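Local coordinates for protein CpuTA1 (Curtobacterium pusillum, PDB 5K3W) that belongs to the class IV aminotransferase family and binds pyridoxal-5'-phosphate, at residues A[195-200]-A[266-271]; A[212-217]-A[221-226]; A[246-251]-A[290-295]. All blocks are in the same frame, centred on the assembly; numbering follows the deposited sequence.

The three contacts run outward from PLP to the surface, and all reach the sheet of strands 250-253, 220-224, 212-217, 265-270 and 274-278. Contact 1 lays strand 195-199 of a second sheet across strand 265-270. Contact 2, its centre about 9 Å from that of contact 1, is the hairpin 212-217/220-224, nested inside the loop that contact 1 closes. Contact 3 ties the approach to strand 250-253 to helix 290-307, its centre about 17 Å from that of contact 1 and 12 Å from that of contact 2; it opens after contact 2 closes and crosses contact 1 in sequence. Contacts 1 and 2 touch PLP; contact 3 lies at the surface, by 250-253, an outermost strand within this chain.

Contact 1: A[195-200]-A[266-271]; sequences DVIFVS and LWLVSS. With PLP (pyridoxal-5'-phosphate), chain C.
In this fold-type IV PLP protein, a face of one sheet is laid across another where L268 of strand 265-270 fits against D195 and I197 of strand 195-199. The two strand segments run nearly at right angles, 97° apart, with their axes 9.4 Å from each other at closest approach. No hydrogen bond joins them, and the contact is made mainly by side chains. L268 points toward the other strand, CG anti to its carbonyl carbon (chi1 -68°), and its two methyls divide the work. CD1 lies against the carboxylate end of D195, 3.5 Å from D195 CG. The other methyl, L268 CD2, packs on the chain of I197 and lies 3.8 Å from I197 CG1. The acid beside this leucine is not left to hydrocarbon alone. D195 OD1 takes the amide N of V196 at 2.8 Å, on the anti side of the carboxylate, and D195 OD2 forms a salt bridge with R273, so both oxygens of this buried group have partners, which probably limits its rotation.

Strand 265-270 leads straight to PLP. S271 grips one phosphate oxygen of PLP twice: its backbone N stands 2.9 Å from O2P, and its OG donates to the same O2P at 2.7 Å. Just before it, S270 CA passes 3.4 Å from PLP O1P. T234 and T235, at the start of helix 234-245, also hydrogen-bond PLP. V269 touches that helix from its own strand. I197 and L268 both rest on V213 of strand 212-217 and on I278 of strand 274-278, which flank strand 265-270 in the sheet, while backbone bonds to V152 and L154 tie strand 195-199 to strand 149-155.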
loop_
_atom_site.group_PDB
_atom_site.type_symbol
_atom_site.label_atom_id
_atom_site.label_comp_id
_atom_site.label_asym_id
_atom_site.label_seq_id
_atom_site.Cartn_x
_atom_site.Cartn_y
_atom_site.Cartn_z
ATOM N N ASP A 195 -5.046 -13.635 14.102
ATOM C CA ASP A 195 -5.505 -12.381 13.521
ATOM C C ASP A 195 -5.289 -11.245 14.517
ATOM O O ASP A 195 -4.729 -11.436 15.603
ATOM C CB ASP A 195 -6.973 -12.483 13.101
ATOM C CG ASP A 195 -7.241 -11.776 11.791
ATOM O OD1 ASP A 195 -6.633 -10.703 11.577
ATOM O OD2 ASP A 195 -8.036 -12.302 10.973
ATOM N N VAL A 196 -5.774 -10.062 14.137
ATOM C CA VAL A 196 -5.445 -8.794 14.774
ATOM C C VAL A 196 -6.702 -7.944 14.874
ATOM O O VAL A 196 -7.504 -7.882 13.935
ATOM C CB VAL A 196 -4.369 -8.023 13.972
ATOM C CG1 VAL A 196 -4.198 -6.590 14.512
ATOM C CG2 VAL A 196 -3.050 -8.776 13.965
ATOM N N ILE A 197 -6.866 -7.262 15.999
ATOM C CA ILE A 197 -7.767 -6.126 16.069
ATOM C C ILE A 197 -6.902 -4.891 16.248
ATOM O O ILE A 197 -6.086 -4.830 17.178
ATOM C CB ILE A 197 -8.787 -6.261 17.200
ATOM C CG1 ILE A 197 -9.858 -7.289 16.815
ATOM C CG2 ILE A 197 -9.411 -4.901 17.482
ATOM C CD1 ILE A 197 -10.517 -7.948 17.989
ATOM N N PHE A 198 -7.056 -3.929 15.338
ATOM C CA PHE A 198 -6.365 -2.654 15.448
ATOM C C PHE A 198 -7.018 -1.774 16.501
ATOM O O PHE A 198 -8.246 -1.709 16.612
ATOM C CB PHE A 198 -6.356 -1.924 14.104
ATOM C CG PHE A 198 -5.331 -2.442 13.142
ATOM C CD1 PHE A 198 -4.011 -2.586 13.533
ATOM C CD2 PHE A 198 -5.692 -2.807 11.846
ATOM C CE1 PHE A 198 -3.070 -3.069 12.644
ATOM C CE2 PHE A 198 -4.746 -3.290 10.953
ATOM C CZ PHE A 198 -3.439 -3.416 11.350
ATOM N N VAL A 199 -6.175 -1.091 17.269
ATOM C CA VAL A 199 -6.568 -0.113 18.274
ATOM C C VAL A 199 -5.918 1.212 17.906
ATOM O O VAL A 199 -4.730 1.250 17.559
ATOM C CB VAL A 199 -6.131 -0.571 19.683
ATOM C CG1 VAL A 199 -6.371 0.532 20.729
ATOM C CG2 VAL A 199 -6.842 -1.880 20.049
ATOM N N SER A 200 -6.683 2.294 17.979
ATOM C CA SER A 200 -6.147 3.576 17.558
ATOM C C SER A 200 -5.201 4.139 18.617
ATOM O O SER A 200 -5.136 3.652 19.750
ATOM C CB SER A 200 -7.274 4.562 17.281
ATOM O OG SER A 200 -7.961 4.869 18.480
ATOM N N LEU A 266 -16.704 -12.187 21.092
ATOM C CA LEU A 266 -16.163 -11.392 19.997
ATOM C C LEU A 266 -16.107 -12.225 18.727
ATOM O O LEU A 266 -15.826 -13.427 18.768
ATOM C CB LEU A 266 -14.752 -10.886 20.300
ATOM C CG LEU A 266 -14.562 -10.045 21.549
ATOM C CD1 LEU A 266 -13.082 -9.860 21.789
ATOM C CD2 LEU A 266 -15.239 -8.700 21.381
ATOM N N TRP A 267 -16.339 -11.558 17.590
ATOM C CA TRP A 267 -16.121 -12.138 16.270
ATOM C C TRP A 267 -15.363 -11.156 15.388
ATOM O O TRP A 267 -15.528 -9.938 15.499
ATOM C CB TRP A 267 -17.438 -12.503 15.547
ATOM C CG TRP A 267 -18.316 -13.471 16.264
ATOM C CD1 TRP A 267 -18.421 -14.813 16.031
ATOM C CD2 TRP A 267 -19.237 -13.173 17.319
ATOM N NE1 TRP A 267 -19.353 -15.365 16.872
ATOM C CE2 TRP A 267 -19.871 -14.379 17.672
ATOM C CE3 TRP A 267 -19.599 -11.997 17.988
ATOM C CZ2 TRP A 267 -20.836 -14.451 18.683
ATOM C CZ3 TRP A 267 -20.561 -12.064 18.979
ATOM C CH2 TRP A 267 -21.166 -13.283 19.322
ATOM N N LEU A 268 -14.534 -11.705 14.503
ATOM C CA LEU A 268 -14.067 -11.013 13.308
ATOM C C LEU A 268 -14.892 -11.499 12.122
ATOM O O LEU A 268 -15.041 -12.709 11.924
ATOM C CB LEU A 268 -12.587 -11.288 13.049
ATOM C CG LEU A 268 -11.595 -10.711 14.047
ATOM C CD1 LEU A 268 -10.196 -10.800 13.480
ATOM C CD2 LEU A 268 -11.966 -9.280 14.394
ATOM N N VAL A 269 -15.420 -10.572 11.332
ATOM C CA VAL A 269 -16.268 -10.937 10.197
ATOM C C VAL A 269 -15.726 -10.296 8.922
ATOM O O VAL A 269 -15.206 -9.176 8.944
ATOM C CB VAL A 269 -17.740 -10.532 10.443
ATOM C CG1 VAL A 269 -18.250 -11.168 11.723
ATOM C CG2 VAL A 269 -17.891 -9.000 10.491
ATOM N N SER A 270 -15.840 -11.018 7.815
ATOM C CA SER A 270 -15.379 -10.552 6.511
ATOM C C SER A 270 -15.994 -11.467 5.459
ATOM O O SER A 270 -16.535 -12.529 5.783
ATOM C CB SER A 270 -13.847 -10.536 6.424
ATOM O OG SER A 270 -13.307 -11.837 6.522
ATOM N N SER A 271 -15.891 -11.051 4.189
ATOM C CA SER A 271 -16.736 -11.637 3.145
ATOM C C SER A 271 -16.466 -13.122 2.936
ATOM O O SER A 271 -17.410 -13.912 2.826
ATOM C CB SER A 271 -16.560 -10.899 1.822
ATOM O OG SER A 271 -17.209 -9.649 1.855
HETATM N N1 PLP C . -11.647 -4.245 7.170
HETATM C C2 PLP C . -10.762 -4.302 6.133
HETATM C C2A PLP C . -9.464 -3.518 6.183
HETATM C C3 PLP C . -11.066 -5.069 5.024
HETATM O O3 PLP C . -10.138 -5.092 3.973
HETATM C C4 PLP C . -12.251 -5.762 4.972
HETATM C C4A PLP C . -12.632 -6.639 3.809
HETATM C C5 PLP C . -13.133 -5.712 6.008
HETATM C C6 PLP C . -12.822 -4.936 7.112
HETATM C C5A PLP C . -14.432 -6.508 5.943
HETATM O O4P PLP C . -15.230 -6.163 4.825
HETATM P P PLP C . -16.198 -7.239 4.156
HETATM O O1P PLP C . -17.075 -7.891 5.202
HETATM O O2P PLP C . -15.413 -8.298 3.420
HETATM O O3P PLP C . -17.109 -6.547 3.175
#

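Contact 2: A[212-217]-A[221-226]; sequences NVIVLA and VRTPQT. With PLP (pyridoxal-5'-phosphate), chain C.
V215 and R222 form the hydrogen-bonded pair at the heart of an antiparallel hairpin, strands 212-217 and 220-224. V215 N gives its hydrogen to R222 O at 2.8 Å. The return bond, R222 N to V215 O, is 2.7 Å long and nearly straight, with an N-H...O angle of 172°. V215 O also receives a CA-H...O contact from V221. Two residues further along, the pattern changes, because P224 has no N-H to offer the carbonyl of V213. The hydroxyl of T223 steps in: OG1, anti to its own backbone N (chi1 -156°), donates to V213 O at 2.7 Å from a position tilted 28° out of the carbonyl plane. P224 CD fits beside the same oxygen, 3.4 Å from V213 O.

Most of the apolar packing gathers on the face of I214, L216 and V221; apart from it, V213 CB rests against P224 CD. V221 and L216 are a non-hydrogen-bonded pair; V221 holds CG1 against I214 CG2 at 3.7 Å and turns CG2 toward L216 CD1. The far methyl of I214, CD1, reaches over to T223 at its OG1, on the same face. Helix 234-245 covers this side, with Q236, F240 and F243 touching it.

Charge is concentrated at R222, whose side chain, bent at chi3, leaves the opposite face. NH1 comes only to 3.7 Å from A217 O, and the ion pairs to E251 and E259 are long and weak. At the other end of the hairpin, N212 OD1 lies 3.2 Å from PLP C6, while its ND2 is hydrogen-bonded to L231 O, which probably helps to hold the amide beside the PLP ring. Backbone bonds thus fix the register, and a threonine hydroxyl supplies the donor that proline lacks, carrying the pairing to its end.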
loop_
_atom_site.group_PDB
_atom_site.type_symbol
_atom_site.label_atom_id
_atom_site.label_comp_id
_atom_site.label_asym_id
_atom_site.label_seq_id
_atom_site.Cartn_x
_atom_site.Cartn_y
_atom_site.Cartn_z
ATOM N N ASN A 212 -14.009 -6.839 10.121
ATOM C CA ASN A 212 -14.602 -5.987 11.133
ATOM C C ASN A 212 -14.865 -6.786 12.399
ATOM O O ASN A 212 -14.954 -8.016 12.375
ATOM C CB ASN A 212 -15.895 -5.348 10.630
ATOM C CG ASN A 212 -15.644 -4.391 9.495
ATOM O OD1 ASN A 212 -15.792 -4.745 8.331
ATOM N ND2 ASN A 212 -15.234 -3.170 9.830
ATOM N N VAL A 213 -14.993 -6.051 13.503
ATOM C CA VAL A 213 -15.079 -6.601 14.848
ATOM C C VAL A 213 -16.521 -6.522 15.324
ATOM O O VAL A 213 -17.135 -5.451 15.268
ATOM C CB VAL A 213 -14.156 -5.833 15.808
ATOM C CG1 VAL A 213 -14.118 -6.508 17.162
ATOM C CG2 VAL A 213 -12.788 -5.733 15.217
ATOM N N ILE A 214 -17.045 -7.638 15.828
ATOM C CA ILE A 214 -18.382 -7.707 16.414
ATOM C C ILE A 214 -18.248 -7.989 17.905
ATOM O O ILE A 214 -17.546 -8.926 18.311
ATOM C CB ILE A 214 -19.253 -8.782 15.740
ATOM C CG1 ILE A 214 -19.308 -8.562 14.225
ATOM C CG2 ILE A 214 -20.662 -8.730 16.313
ATOM C CD1 ILE A 214 -19.925 -7.257 13.853
ATOM N N VAL A 215 -18.924 -7.187 18.718
ATOM C CA VAL A 215 -18.821 -7.263 20.171
ATOM C C VAL A 215 -20.193 -7.577 20.751
ATOM O O VAL A 215 -21.167 -6.859 20.488
ATOM C CB VAL A 215 -18.273 -5.957 20.773
ATOM C CG1 VAL A 215 -18.336 -6.021 22.281
ATOM C CG2 VAL A 215 -16.849 -5.709 20.310
ATOM N N LEU A 216 -20.267 -8.645 21.541
ATOM C CA LEU A 216 -21.450 -8.934 22.341
ATOM C C LEU A 216 -21.172 -8.577 23.798
ATOM O O LEU A 216 -20.213 -9.089 24.394
ATOM C CB LEU A 216 -21.852 -10.397 22.221
ATOM C CG LEU A 216 -22.888 -10.806 23.274
ATOM C CD1 LEU A 216 -24.153 -9.965 23.141
ATOM C CD2 LEU A 216 -23.201 -12.304 23.183
ATOM N N ALA A 217 -22.001 -7.692 24.364
ATOM C CA ALA A 217 -21.909 -7.351 25.786
ATOM C C ALA A 217 -23.271 -6.891 26.290
ATOM O O ALA A 217 -23.866 -5.960 25.733
ATOM C CB ALA A 217 -20.852 -6.276 26.044
ATOM N N VAL A 221 -25.366 -6.212 20.728
ATOM C CA VAL A 221 -24.372 -6.533 19.714
ATOM C C VAL A 221 -23.916 -5.221 19.108
ATOM O O VAL A 221 -24.733 -4.477 18.554
ATOM C CB VAL A 221 -24.933 -7.488 18.653
ATOM C CG1 VAL A 221 -23.971 -7.641 17.487
ATOM C CG2 VAL A 221 -25.233 -8.847 19.285
ATOM N N ARG A 222 -22.619 -4.926 19.241
ATOM C CA ARG A 222 -22.026 -3.655 18.842
ATOM C C ARG A 222 -20.887 -3.875 17.856
ATOM O O ARG A 222 -20.311 -4.964 17.765
ATOM C CB ARG A 222 -21.471 -2.886 20.047
ATOM C CG ARG A 222 -22.382 -2.775 21.233
ATOM C CD ARG A 222 -21.648 -2.040 22.327
ATOM N NE ARG A 222 -22.530 -1.181 23.104
ATOM C CZ ARG A 222 -22.971 -1.478 24.319
ATOM N NH1 ARG A 222 -22.608 -2.618 24.903
ATOM N NH2 ARG A 222 -23.772 -0.630 24.949
ATOM N N THR A 223 -20.537 -2.801 17.145
ATOM C CA THR A 223 -19.453 -2.787 16.177
ATOM C C THR A 223 -18.906 -1.366 16.165
ATOM O O THR A 223 -19.687 -0.420 16.326
ATOM C CB THR A 223 -19.910 -3.195 14.761
ATOM O OG1 THR A 223 -18.793 -3.696 14.015
ATOM C CG2 THR A 223 -20.492 -1.997 13.993
ATOM N N PRO A 224 -17.596 -1.177 15.993
ATOM C CA PRO A 224 -17.063 0.190 15.908
ATOM C C PRO A 224 -17.735 0.964 14.784
ATOM O O PRO A 224 -17.835 0.482 13.653
ATOM C CB PRO A 224 -15.564 -0.022 15.631
ATOM C CG PRO A 224 -15.254 -1.403 16.140
ATOM C CD PRO A 224 -16.537 -2.201 15.916
ATOM N N GLN A 225 -18.201 2.174 15.096
ATOM C CA GLN A 225 -18.836 2.981 14.065
ATOM C C GLN A 225 -17.820 3.319 12.971
ATOM O O GLN A 225 -16.625 3.446 13.224
ATOM C CB GLN A 225 -19.467 4.233 14.679
ATOM C CG GLN A 225 -18.504 5.241 15.277
ATOM C CD GLN A 225 -19.233 6.439 15.881
ATOM O OE1 GLN A 225 -20.079 6.283 16.761
ATOM N NE2 GLN A 225 -18.916 7.635 15.400
ATOM N N THR A 226 -18.305 3.437 11.736
ATOM C CA THR A 226 -17.466 3.298 10.550
ATOM C C THR A 226 -16.966 4.627 9.982
ATOM O O THR A 226 -16.412 4.649 8.878
ATOM C CB THR A 226 -18.221 2.514 9.462
ATOM O OG1 THR A 226 -19.305 3.304 8.956
ATOM C CG2 THR A 226 -18.779 1.229 10.035
HETATM N N1 PLP C . -11.647 -4.245 7.170
HETATM C C2 PLP C . -10.762 -4.302 6.133
HETATM C C2A PLP C . -9.464 -3.518 6.183
HETATM C C3 PLP C . -11.066 -5.069 5.024
HETATM O O3 PLP C . -10.138 -5.092 3.973
HETATM C C4 PLP C . -12.251 -5.762 4.972
HETATM C C4A PLP C . -12.632 -6.639 3.809
HETATM C C5 PLP C . -13.133 -5.712 6.008
HETATM C C6 PLP C . -12.822 -4.936 7.112
HETATM C C5A PLP C . -14.432 -6.508 5.943
HETATM O O4P PLP C . -15.230 -6.163 4.825
HETATM P P PLP C . -16.198 -7.239 4.156
HETATM O O1P PLP C . -17.075 -7.891 5.202
HETATM O O2P PLP C . -15.413 -8.298 3.420
HETATM O O3P PLP C . -17.109 -6.547 3.175
#

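Contact 3: A[246-251]-A[290-295]; sequences RGYPTE and AALTAD
NH2 of R246 and OD2 of D295 make the shortest bond here, a salt bridge of 2.7 Å between R246, just past the end of helix 234-245, and the first turns of helix 290-307. The geometry is bent rather than ideal. The N-H...O angle is 131°, and the arginine nitrogen reaches OD2 from its anti side, well out of the carboxylate plane. Guanidinium and carboxylate planes are turned 66° apart. Across the contact NH2 alone bonds, and to OD2 alone, with no two-pronged pairing. R246 gets there with its chain extended from CG to NE, crossing the aspartate side chain at about a right angle.

Beside the charge pair lies L292, one turn back along the helix. Its CG is anti to the backbone N (chi1 174°), and CD1 is directed into the angle between the two partners from the other segment. R246 NH1 lies 3.6 Å from L292 CD1, sliding past it in the opposite direction. Y248 OH approaches the same methyl, L292 CD1, to 4.1 Å. The tyrosine ring in turn has R246 CB in plane at its edge and meets F243 edge-to-face.

G247, with positive phi, is the C' residue of a Schellman motif: its N bonds to E244 O, and Y248 N bonds to F243 O. That turn ends the helix and sends the chain on to strand 250-253. A bent, one-point salt bridge at a surface site, with R246 also touching a crystal neighbour, is probably a modest link, with the L292 methyl packed against the guanidinium and the tyrosine hydroxyl.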
loop_
_atom_site.group_PDB
_atom_site.type_symbol
_atom_site.label_atom_id
_atom_site.label_comp_id
_atom_site.label_asym_id
_atom_site.label_seq_id
_atom_site.Cartn_x
_atom_site.Cartn_y
_atom_site.Cartn_z
ATOM N N ARG A 246 -33.072 -12.150 15.691
ATOM C CA ARG A 246 -33.211 -12.917 16.919
ATOM C C ARG A 246 -33.404 -12.032 18.144
ATOM O O ARG A 246 -33.152 -12.481 19.266
ATOM C CB ARG A 246 -32.003 -13.826 17.107
ATOM C CG ARG A 246 -32.090 -15.123 16.347
ATOM C CD ARG A 246 -30.710 -15.685 16.183
ATOM N NE ARG A 246 -30.686 -17.051 15.667
ATOM C CZ ARG A 246 -30.187 -18.086 16.339
ATOM N NH1 ARG A 246 -29.687 -17.911 17.562
ATOM N NH2 ARG A 246 -30.180 -19.295 15.786
ATOM N N GLY A 247 -33.819 -10.779 17.953
ATOM C CA GLY A 247 -34.166 -9.905 19.060
ATOM C C GLY A 247 -33.024 -9.211 19.784
ATOM O O GLY A 247 -33.275 -8.549 20.801
ATOM N N TYR A 248 -31.787 -9.321 19.313
ATOM C CA TYR A 248 -30.717 -8.549 19.932
ATOM C C TYR A 248 -30.784 -7.094 19.481
ATOM O O TYR A 248 -30.964 -6.819 18.293
ATOM C CB TYR A 248 -29.352 -9.102 19.558
ATOM C CG TYR A 248 -29.065 -10.489 20.057
ATOM C CD1 TYR A 248 -29.620 -11.603 19.432
ATOM C CD2 TYR A 248 -28.196 -10.693 21.128
ATOM C CE1 TYR A 248 -29.332 -12.882 19.875
ATOM C CE2 TYR A 248 -27.907 -11.964 21.574
ATOM C CZ TYR A 248 -28.477 -13.052 20.947
ATOM O OH TYR A 248 -28.187 -14.314 21.395
ATOM N N PRO A 249 -30.623 -6.146 20.391
ATOM C CA PRO A 249 -30.310 -4.773 19.962
ATOM C C PRO A 249 -28.901 -4.704 19.379
ATOM O O PRO A 249 -27.966 -5.337 19.878
ATOM C CB PRO A 249 -30.415 -3.950 21.254
ATOM C CG PRO A 249 -30.998 -4.889 22.291
ATOM C CD PRO A 249 -30.690 -6.281 21.851
ATOM N N THR A 250 -28.757 -3.920 18.316
ATOM C CA THR A 250 -27.478 -3.693 17.668
ATOM C C THR A 250 -27.125 -2.216 17.740
ATOM O O THR A 250 -28.002 -1.357 17.810
ATOM C CB THR A 250 -27.512 -4.138 16.209
ATOM O OG1 THR A 250 -28.619 -3.503 15.577
ATOM C CG2 THR A 250 -27.658 -5.658 16.104
ATOM N N GLU A 251 -25.829 -1.917 17.690
ATOM C CA GLU A 251 -25.389 -0.558 17.965
ATOM C C GLU A 251 -24.043 -0.297 17.306
ATOM O O GLU A 251 -23.115 -1.102 17.450
ATOM C CB GLU A 251 -25.302 -0.328 19.474
ATOM C CG GLU A 251 -25.095 1.109 19.890
ATOM C CD GLU A 251 -24.963 1.251 21.397
ATOM O OE1 GLU A 251 -25.490 0.377 22.132
ATOM O OE2 GLU A 251 -24.325 2.231 21.844
ATOM N N ALA A 290 -20.648 -22.288 20.402
ATOM C CA ALA A 290 -20.473 -22.979 19.127
ATOM C C ALA A 290 -21.765 -23.032 18.321
ATOM O O ALA A 290 -21.725 -22.944 17.086
ATOM C CB ALA A 290 -19.931 -24.384 19.356
ATOM N N ALA A 291 -22.917 -23.156 18.987
ATOM C CA ALA A 291 -24.182 -23.243 18.257
ATOM C C ALA A 291 -24.575 -21.896 17.670
ATOM O O ALA A 291 -24.942 -21.806 16.491
ATOM C CB ALA A 291 -25.293 -23.771 19.166
ATOM N N LEU A 292 -24.513 -20.837 18.480
ATOM C CA LEU A 292 -24.879 -19.513 17.990
ATOM C C LEU A 292 -23.983 -19.093 16.827
ATOM O O LEU A 292 -24.455 -18.505 15.848
ATOM C CB LEU A 292 -24.797 -18.508 19.136
ATOM C CG LEU A 292 -25.000 -17.034 18.796
ATOM C CD1 LEU A 292 -26.481 -16.701 18.579
ATOM C CD2 LEU A 292 -24.367 -16.127 19.864
ATOM N N THR A 293 -22.687 -19.407 16.906
ATOM C CA THR A 293 -21.778 -19.035 15.828
ATOM C C THR A 293 -22.016 -19.886 14.585
ATOM O O THR A 293 -21.991 -19.374 13.456
ATOM C CB THR A 293 -20.330 -19.151 16.306
ATOM O OG1 THR A 293 -20.103 -18.206 17.363
ATOM C CG2 THR A 293 -19.367 -18.881 15.167
ATOM N N ALA A 294 -22.248 -21.184 14.771
ATOM C CA ALA A 294 -22.619 -22.035 13.646
ATOM C C ALA A 294 -23.898 -21.534 12.982
ATOM O O ALA A 294 -24.024 -21.575 11.753
ATOM C CB ALA A 294 -22.782 -23.487 14.110
ATOM N N ASP A 295 -24.855 -21.057 13.777
ATOM C CA ASP A 295 -26.059 -20.479 13.193
ATOM C C ASP A 295 -25.739 -19.189 12.448
ATOM O O ASP A 295 -26.311 -18.917 11.386
ATOM C CB ASP A 295 -27.106 -20.215 14.279
ATOM C CG ASP A 295 -27.687 -21.495 14.867
ATOM O OD1 ASP A 295 -27.333 -22.595 14.377
ATOM O OD2 ASP A 295 -28.517 -21.399 15.804
#